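Local coordinates for protein truncated hemoglobin 4 (Chlamydomonas reinhardtii, PDB 6BME) that binds heme b, the iron of which takes lysine and histidine as axial ligands, and probably binds oxygen as other truncated hemoglobins do, at residues Ile43-Gln46 and Asn47-Ala51; Met25-Pro28 and Asp29-Pro32. One frame throughout, in Å; residues are numbered along the deposited sequence.

Contact 1 of 2, residues Ile43-Gln46 and Asn47-Ala51; sequences IAKQ and NRFLA. With HEM (protoporphyrin IX containing Fe), chain C; SO4 (sulfate ion), chain D.
Lys45 and Phe49, one turn apart in helix 39-53, meet over the heme in the distal helix, helix E of the 2-on-2 globin fold. Lys45 NZ lies 2.1 Å from the heme iron FE, and His69 supplies the other axial ligand. The lysine chain runs extended over the porphyrin through CG and CD, then bends at its last torsion (chi4 57°), which turns NZ in to the metal. Alongside, the Phe49 ring approaches pyrrole B, its CD2 3.4 Å from heme C2B; the same CD2 is 4.2 Å from Lys45 NZ, an oblique approach. Phe20 and Phe90 meet this ring with inclined planes, so it sits in an aromatic cluster beside the ligand.

At the heme edge, Arg48 CB is 3.7 Å from the methyl CMA, and its extended chain carries the guanidinium to a sulfate, probably from the crystallisation liquor. Arg48 NH2 donates to sulfate O3 at 2.8 Å, almost straight (176°) and in plane, while Arg48 NE donates to O4; the backbone nitrogens of Thr58 and His59 bind the same ion.

Further out, successive backbone bonds hold the turn, among them Phe49 N to Lys45 O at 2.8 Å. Ile43 O takes two donors from opposite faces of its carbonyl plane: Asn47 N, and Asn47 ND2 at 3.0 Å, the latter 49° above that plane.

Contact 2 of 2, residues Met25-Pro28 and Asp29-Pro32; sequences MNDP and DLEP
Asp27 faces Asp29 and Leu30 across a tight turn, and the setting of its carboxylate organises the contact. With CG anti to the backbone N (chi1 -174°), the group swings toward the following residues, and Asp27 OD1 accepts Asp29 N at 2.8 Å on its anti side. The two carboxylates are inclined by 43°, with Asp27 OD1 4.3 Å from Asp29 OD2. A water lies between these like charges: it donates to Asp27 OD1 at 2.7 Å and, weakly, to Asp29 OD2 at 3.3 Å, which may ease their repulsion.

The other oxygen of Asp27 is turned to helix 80-96, where Lys85 makes a salt bridge to OD2 and His89 a hydrogen bond. Leu30 passes this carboxylate at a slant, its CD1 3.7 Å from Asp27 OD2, and packs on His82, Lys85, Val86 and His89, so a buried charged group is flanked by both its polar partners and a hydrocarbon branch.

Glu31 comes back beside the end of helix 10-25, with CB 3.5 Å from Met25 O; its chain then bends, and OE2 pairs with Arg35. The backbone closes the turn on one acceptor. Asp27 O receives Glu31 N at 2.9 Å, nearly along the C=O axis, and Leu30 N at 2.9 Å from 53° above the carbonyl plane. The Asp29 N-Asp27 OD1 bond makes an Asx turn; the Leu30 N-Asp27 O bond, with Pro28 and Asp29 at helical backbone angles, makes a type I beta turn. Together they form an Asx motif at the corner that follows helix 10-25 of the globin fold.

Overall arrangement
Both contacts are local, and they follow one another along the globin domain, the part of the longer protein held here, contact 2 in the loop after helix 10-25 and contact 1 in helix 39-53. Their centres lie about 17 Å apart and their nearest atoms about 7 Å apart, without touching. Contact 1 is nearer the middle of the chain and combines metal ligation and aromatic packing with regular helical bonds; contact 2 is more peripheral, and there carboxylates and a bridging water accompany an irregular turn. Helix 80-96 links the two: it supplies Phe90 and Val86 to Phe49, while Val86 also meets Leu30, whose side chain is about 4 Å from the heme at nearest atoms.

Contact 1 of 2, residues Ile43-Gln46 and Asn47-Ala51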
ATOM      1  N   ILE A  43       3.358   4.782  -9.579  1.00 13.85           N
ATOM      2  CA  ILE A  43       2.699   5.966  -9.037  1.00 14.42           C
ATOM      3  C   ILE A  43       1.197   5.731  -8.946  1.00 16.68           C
ATOM      4  O   ILE A  43       0.557   6.097  -7.954  1.00 15.71           O
ATOM      5  CB  ILE A  43       3.038   7.205  -9.888  1.00 17.27           C
ATOM      6  CG1 ILE A  43       4.525   7.519  -9.791  1.00 23.56           C
ATOM      7  CG2 ILE A  43       2.220   8.422  -9.447  1.00 17.37           C
ATOM      8  CD1 ILE A  43       5.003   7.762  -8.375  1.00 33.79           C
ATOM      9  N   ALA A  44       0.614   5.096  -9.968  1.00 14.36           N
ATOM     10  CA  ALA A  44      -0.816   4.804  -9.922  1.00 14.34           C
ATOM     11  C   ALA A  44      -1.136   3.841  -8.789  1.00 13.16           C
ATOM     12  O   ALA A  44      -2.143   4.002  -8.093  1.00 13.21           O
ATOM     13  CB  ALA A  44      -1.295   4.234 -11.264  1.00 14.85           C
ATOM     14  N   LYS A  45      -0.276   2.837  -8.583  1.00 14.51           N
ATOM     15  CA  LYS A  45      -0.454   1.917  -7.466  1.00 13.28           C
ATOM     16  C   LYS A  45      -0.498   2.659  -6.137  1.00 13.50           C
ATOM     17  O   LYS A  45      -1.379   2.412  -5.298  1.00 11.03           O
ATOM     18  CB  LYS A  45       0.681   0.891  -7.448  1.00 14.22           C
ATOM     19  CG  LYS A  45       0.895   0.245  -6.074  1.00 10.35           C
ATOM     20  CD  LYS A  45       2.004  -0.803  -6.127  1.00 12.95           C
ATOM     21  CE  LYS A  45       2.460  -1.212  -4.726  1.00 13.34           C
ATOM     22  NZ  LYS A  45       1.344  -1.731  -3.865  1.00 10.16           N
ATOM     23  N   GLN A  46       0.467   3.551  -5.910  1.00 11.48           N
ATOM     24  CA  GLN A  46       0.542   4.233  -4.623  1.00 11.53           C
ATOM     25  C   GLN A  46      -0.680   5.107  -4.401  1.00 12.89           C
ATOM     26  O   GLN A  46      -1.213   5.176  -3.285  1.00 12.87           O
ATOM     27  CB  GLN A  46       1.832   5.044  -4.548  1.00 17.08           C
ATOM     28  CG  GLN A  46       3.082   4.167  -4.691  1.00 17.54           C
ATOM     29  CD  GLN A  46       3.227   3.182  -3.539  1.00 23.18           C
ATOM     30  OE1 GLN A  46       2.582   2.127  -3.506  1.00 17.10           O
ATOM     31  NE2 GLN A  46       4.076   3.533  -2.575  1.00 26.87           N
ATOM     32  N   ASN A  47      -1.146   5.777  -5.458  1.00 13.15           N
ATOM     33  CA  ASN A  47      -2.350   6.593  -5.343  1.00 14.04           C
ATOM     34  C   ASN A  47      -3.572   5.753  -5.007  1.00 13.78           C
ATOM     35  O   ASN A  47      -4.412   6.169  -4.204  1.00 14.23           O
ATOM     36  CB  ASN A  47      -2.580   7.371  -6.636  1.00 16.12           C
ATOM     37  CG  ASN A  47      -1.855   8.687  -6.632  1.00 16.61           C
ATOM     38  OD1 ASN A  47      -2.298   9.627  -5.990  1.00 16.74           O
ATOM     39  ND2 ASN A  47      -0.721   8.752  -7.315  1.00 16.14           N
ATOM     40  N   ARG A  48      -3.709   4.580  -5.632  1.00 13.23           N
ATOM     41  CA  ARG A  48      -4.869   3.740  -5.354  1.00 13.17           C
ATOM     42  C   ARG A  48      -4.768   3.103  -3.966  1.00 14.42           C
ATOM     43  O   ARG A  48      -5.782   2.941  -3.275  1.00 12.80           O
ATOM     44  CB  ARG A  48      -5.009   2.675  -6.444  1.00 14.51           C
ATOM     45  CG  ARG A  48      -6.431   2.155  -6.586  1.00 20.31           C
ATOM     46  CD  ARG A  48      -6.610   1.254  -7.792  1.00 17.58           C
ATOM     47  NE  ARG A  48      -8.032   1.018  -8.037  1.00 17.91           N
ATOM     48  CZ  ARG A  48      -8.506   0.089  -8.861  1.00 26.27           C
ATOM     49  NH1 ARG A  48      -7.678  -0.716  -9.522  1.00 27.09           N
ATOM     50  NH2 ARG A  48      -9.811  -0.044  -9.011  1.00 23.17           N
ATOM     51  N   PHE A  49      -3.546   2.756  -3.544  1.00 11.92           N
ATOM     52  CA  PHE A  49      -3.309   2.248  -2.190  1.00 12.42           C
ATOM     53  C   PHE A  49      -3.773   3.265  -1.158  1.00 13.55           C
ATOM     54  O   PHE A  49      -4.515   2.937  -0.221  1.00 12.96           O
ATOM     55  CB  PHE A  49      -1.809   1.939  -2.026  1.00 10.35           C
ATOM     56  CG  PHE A  49      -1.422   1.263  -0.723  1.00  9.86           C
ATOM     57  CD1 PHE A  49      -1.546   1.918   0.498  1.00 11.52           C
ATOM     58  CD2 PHE A  49      -0.835   0.007  -0.739  1.00  9.14           C
ATOM     59  CE1 PHE A  49      -1.165   1.295   1.696  1.00 13.63           C
ATOM     60  CE2 PHE A  49      -0.451  -0.623   0.443  1.00 10.33           C
ATOM     61  CZ  PHE A  49      -0.615   0.029   1.665  1.00 11.17           C
ATOM     62  N   LEU A  50      -3.354   4.519  -1.333  1.00 12.32           N
ATOM     63  CA  LEU A  50      -3.756   5.584  -0.423  1.00 13.14           C
ATOM     64  C   LEU A  50      -5.267   5.787  -0.446  1.00 14.01           C
ATOM     65  O   LEU A  50      -5.905   5.925   0.602  1.00 14.50           O
ATOM     66  CB  LEU A  50      -3.016   6.872  -0.796  1.00 13.72           C
ATOM     67  CG  LEU A  50      -3.418   8.166  -0.090  1.00 17.55           C
ATOM     68  CD1 LEU A  50      -3.187   8.051   1.409  1.00 19.20           C
ATOM     69  CD2 LEU A  50      -2.599   9.311  -0.664  1.00 19.24           C
ATOM     70  N   ALA A  51      -5.859   5.819  -1.644  1.00 14.38           N
ATOM     71  CA  ALA A  51      -7.308   5.967  -1.741  1.00 15.37           C
ATOM     72  C   ALA A  51      -8.028   4.810  -1.044  1.00 18.54           C
ATOM     73  O   ALA A  51      -9.002   5.023  -0.311  1.00 16.01           O
ATOM     74  CB  ALA A  51      -7.718   6.067  -3.213  1.00 15.85           C
TER
HETATM   75  CHA HEM C 201       0.341  -3.628  -7.712  1.00 13.75           C
HETATM   76  CHB HEM C 201      -2.315  -1.960  -4.036  1.00 10.50           C
HETATM   77  CHC HEM C 201       0.463  -4.540  -1.025  1.00  8.07           C
HETATM   78  CHD HEM C 201       3.836  -4.657  -4.475  1.00 10.94           C
HETATM   79  C1A HEM C 201      -0.661  -2.967  -7.039  1.00 13.77           C
HETATM   80  C2A HEM C 201      -1.745  -2.162  -7.588  1.00 13.84           C
HETATM   81  C3A HEM C 201      -2.460  -1.704  -6.542  1.00 13.10           C
HETATM   82  C4A HEM C 201      -1.869  -2.194  -5.318  1.00  8.62           C
HETATM   83  CMA HEM C 201      -3.720  -0.816  -6.559  1.00 11.28           C
HETATM   84  CAA HEM C 201      -2.040  -1.885  -9.096  1.00 22.40           C
HETATM   85  CBA HEM C 201      -0.879  -1.165  -9.785  1.00 34.87           C
HETATM   86  CGA HEM C 201      -1.230  -0.696 -11.184  1.00 39.48           C
HETATM   87  O1A HEM C 201      -1.544  -1.553 -12.070  1.00 34.09           O
HETATM   88  O2A HEM C 201      -1.167   0.549 -11.409  1.00 31.63           O
HETATM   89  C1B HEM C 201      -1.873  -2.626  -2.910  1.00  9.27           C
HETATM   90  C2B HEM C 201      -2.570  -2.755  -1.646  1.00 10.14           C
HETATM   91  C3B HEM C 201      -1.792  -3.484  -0.831  1.00 10.74           C
HETATM   92  C4B HEM C 201      -0.578  -3.805  -1.540  1.00 11.13           C
HETATM   93  CMB HEM C 201      -3.972  -2.186  -1.326  1.00 10.96           C
HETATM   94  CAB HEM C 201      -2.026  -3.916   0.636  1.00 13.05           C
HETATM   95  CBB HEM C 201      -2.845  -3.285   1.477  1.00 15.27           C
HETATM   96  C1C HEM C 201       1.661  -4.715  -1.666  1.00  8.36           C
HETATM   97  C2C HEM C 201       2.868  -5.206  -1.069  1.00  8.65           C
HETATM   98  C3C HEM C 201       3.822  -5.223  -1.996  1.00  7.07           C
HETATM   99  C4C HEM C 201       3.233  -4.758  -3.241  1.00  6.96           C
HETATM  100  CMC HEM C 201       3.007  -5.602   0.417  1.00 13.02           C
HETATM  101  CAC HEM C 201       5.274  -5.670  -1.744  1.00  9.16           C
HETATM  102  CBC HEM C 201       6.291  -5.066  -2.367  1.00 16.34           C
HETATM  103  C1D HEM C 201       3.158  -4.466  -5.668  1.00 12.66           C
HETATM  104  C2D HEM C 201       3.705  -4.616  -7.001  1.00  8.10           C
HETATM  105  C3D HEM C 201       2.746  -4.326  -7.879  1.00 10.24           C
HETATM  106  C4D HEM C 201       1.551  -3.986  -7.146  1.00 11.18           C
HETATM  107  CMD HEM C 201       5.158  -5.016  -7.309  1.00  9.11           C
HETATM  108  CAD HEM C 201       2.842  -4.307  -9.433  1.00 14.46           C
HETATM  109  CBD HEM C 201       2.743  -5.721  -9.988  1.00 22.24           C
HETATM  110  CGD HEM C 201       2.903  -5.627 -11.488  1.00 23.50           C
HETATM  111  O1D HEM C 201       2.358  -4.670 -12.094  1.00 22.50           O
HETATM  112  O2D HEM C 201       3.559  -6.517 -12.074  1.00 27.71           O
HETATM  113  NA  HEM C 201      -0.768  -2.944  -5.667  1.00 10.63           N
HETATM  114  NB  HEM C 201      -0.657  -3.285  -2.813  1.00  8.14           N
HETATM  115  NC  HEM C 201       1.918  -4.463  -2.991  1.00  9.76           N
HETATM  116  ND  HEM C 201       1.828  -4.090  -5.792  1.00  7.35           N
HETATM  117 FE   HEM C 201       0.596  -3.681  -4.305  1.00  7.94          FE
HETATM  118  S   SO4 D 202     -11.277   2.966  -8.087  1.00 26.82           S
HETATM  119  O1  SO4 D 202     -12.028   3.902  -7.270  1.00 24.63           O
HETATM  120  O2  SO4 D 202     -11.647   3.144  -9.496  1.00 30.21           O
HETATM  121  O3  SO4 D 202     -11.618   1.591  -7.710  1.00 25.17           O
HETATM  122  O4  SO4 D 202      -9.845   3.217  -7.905  1.00 27.62           O

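Contact 2 of 2, residues Met25-Pro28 and Asp29-Pro32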
ATOM      1  N   MET A  25      11.016   2.351  -2.278  1.00 14.05           N
ATOM      2  CA  MET A  25      12.165   2.161  -3.157  1.00 14.77           C
ATOM      3  C   MET A  25      13.480   2.191  -2.388  1.00 15.76           C
ATOM      4  O   MET A  25      14.463   1.590  -2.833  1.00 14.80           O
ATOM      5  CB  MET A  25      12.155   3.218  -4.268  1.00 16.30           C
ATOM      6  CG  MET A  25      10.858   3.230  -5.088  1.00 18.97           C
ATOM      7  SD  MET A  25      10.394   1.586  -5.720  1.00 26.36           S
ATOM      8  CE  MET A  25      11.740   1.309  -6.874  1.00 30.19           C
ATOM      9  N   ASN A  26      13.518   2.834  -1.226  1.00 13.22           N
ATOM     10  CA  ASN A  26      14.751   2.913  -0.461  1.00 14.04           C
ATOM     11  C   ASN A  26      14.867   1.811   0.579  1.00 16.73           C
ATOM     12  O   ASN A  26      15.843   1.789   1.331  1.00 17.88           O
ATOM     13  CB  ASN A  26      14.862   4.290   0.195  1.00 24.32           C
ATOM     14  CG  ASN A  26      15.051   5.398  -0.832  1.00 31.66           C
ATOM     15  OD1 ASN A  26      15.780   5.223  -1.812  1.00 29.44           O
ATOM     16  ND2 ASN A  26      14.386   6.534  -0.623  1.00 29.43           N
ATOM     17  N   ASP A  27      13.899   0.896   0.637  1.00 15.81           N
ATOM     18  CA  ASP A  27      13.945  -0.219   1.566  1.00 15.94           C
ATOM     19  C   ASP A  27      14.515  -1.424   0.832  1.00 12.91           C
ATOM     20  O   ASP A  27      13.853  -1.953  -0.075  1.00 12.46           O
ATOM     21  CB  ASP A  27      12.543  -0.521   2.106  1.00 10.69           C
ATOM     22  CG  ASP A  27      12.536  -1.590   3.201  1.00 15.86           C
ATOM     23  OD1 ASP A  27      13.308  -2.565   3.115  1.00 14.69           O
ATOM     24  OD2 ASP A  27      11.736  -1.462   4.153  1.00 13.21           O
ATOM     25  N   PRO A  28      15.725  -1.880   1.168  1.00 16.56           N
ATOM     26  CA  PRO A  28      16.316  -3.015   0.436  1.00 19.91           C
ATOM     27  C   PRO A  28      15.493  -4.285   0.508  1.00 18.20           C
ATOM     28  O   PRO A  28      15.656  -5.161  -0.355  1.00 18.52           O
ATOM     29  CB  PRO A  28      17.684  -3.195   1.115  1.00 19.45           C
ATOM     30  CG  PRO A  28      17.508  -2.583   2.487  1.00 21.94           C
ATOM     31  CD  PRO A  28      16.585  -1.419   2.275  1.00 17.67           C
ATOM     32  N   ASP A  29      14.622  -4.426   1.505  1.00 12.63           N
ATOM     33  CA  ASP A  29      13.784  -5.612   1.600  1.00 12.40           C
ATOM     34  C   ASP A  29      12.574  -5.564   0.675  1.00 11.54           C
ATOM     35  O   ASP A  29      11.969  -6.611   0.415  1.00 13.98           O
ATOM     36  CB  ASP A  29      13.323  -5.814   3.043  1.00 14.52           C
ATOM     37  CG  ASP A  29      14.444  -6.325   3.942  1.00 25.23           C
ATOM     38  OD1 ASP A  29      15.415  -6.883   3.396  1.00 20.99           O
ATOM     39  OD2 ASP A  29      14.356  -6.165   5.183  1.00 23.70           O
ATOM     40  N   LEU A  30      12.224  -4.394   0.159  1.00  9.62           N
ATOM     41  CA  LEU A  30      11.035  -4.231  -0.676  1.00 10.33           C
ATOM     42  C   LEU A  30      11.340  -3.831  -2.111  1.00 10.04           C
ATOM     43  O   LEU A  30      10.631  -4.247  -3.024  1.00 12.27           O
ATOM     44  CB  LEU A  30      10.116  -3.178  -0.065  1.00 11.79           C
ATOM     45  CG  LEU A  30       9.639  -3.482   1.353  1.00 12.84           C
ATOM     46  CD1 LEU A  30       8.924  -2.283   1.933  1.00 12.04           C
ATOM     47  CD2 LEU A  30       8.728  -4.719   1.339  1.00 11.57           C
ATOM     48  N   GLU A  31      12.365  -3.012  -2.326  1.00  9.62           N
ATOM     49  CA  GLU A  31      12.689  -2.544  -3.671  1.00 10.23           C
ATOM     50  C   GLU A  31      12.741  -3.655  -4.717  1.00 10.08           C
ATOM     51  O   GLU A  31      12.221  -3.440  -5.825  1.00 12.31           O
ATOM     52  CB  GLU A  31      14.013  -1.763  -3.611  1.00 12.10           C
ATOM     53  CG  GLU A  31      14.585  -1.350  -4.955  1.00 16.00           C
ATOM     54  CD  GLU A  31      15.408  -2.453  -5.614  1.00 21.18           C
ATOM     55  OE1 GLU A  31      16.042  -3.259  -4.896  1.00 22.28           O
ATOM     56  OE2 GLU A  31      15.402  -2.519  -6.855  1.00 22.50           O
ATOM     57  N   PRO A  32      13.307  -4.840  -4.452  1.00 16.20           N
ATOM     58  CA  PRO A  32      13.382  -5.842  -5.525  1.00 15.38           C
ATOM     59  C   PRO A  32      12.034  -6.225  -6.109  1.00 15.12           C
ATOM     60  O   PRO A  32      11.990  -6.590  -7.286  1.00 12.23           O
ATOM     61  CB  PRO A  32      14.072  -7.032  -4.841  1.00 14.23           C
ATOM     62  CG  PRO A  32      14.947  -6.386  -3.821  1.00 14.60           C
ATOM     63  CD  PRO A  32      14.043  -5.297  -3.258  1.00  9.98           C
TER
HETATM   64  O   HOH W   1      14.835  -2.943   5.365  1.00 32.79           O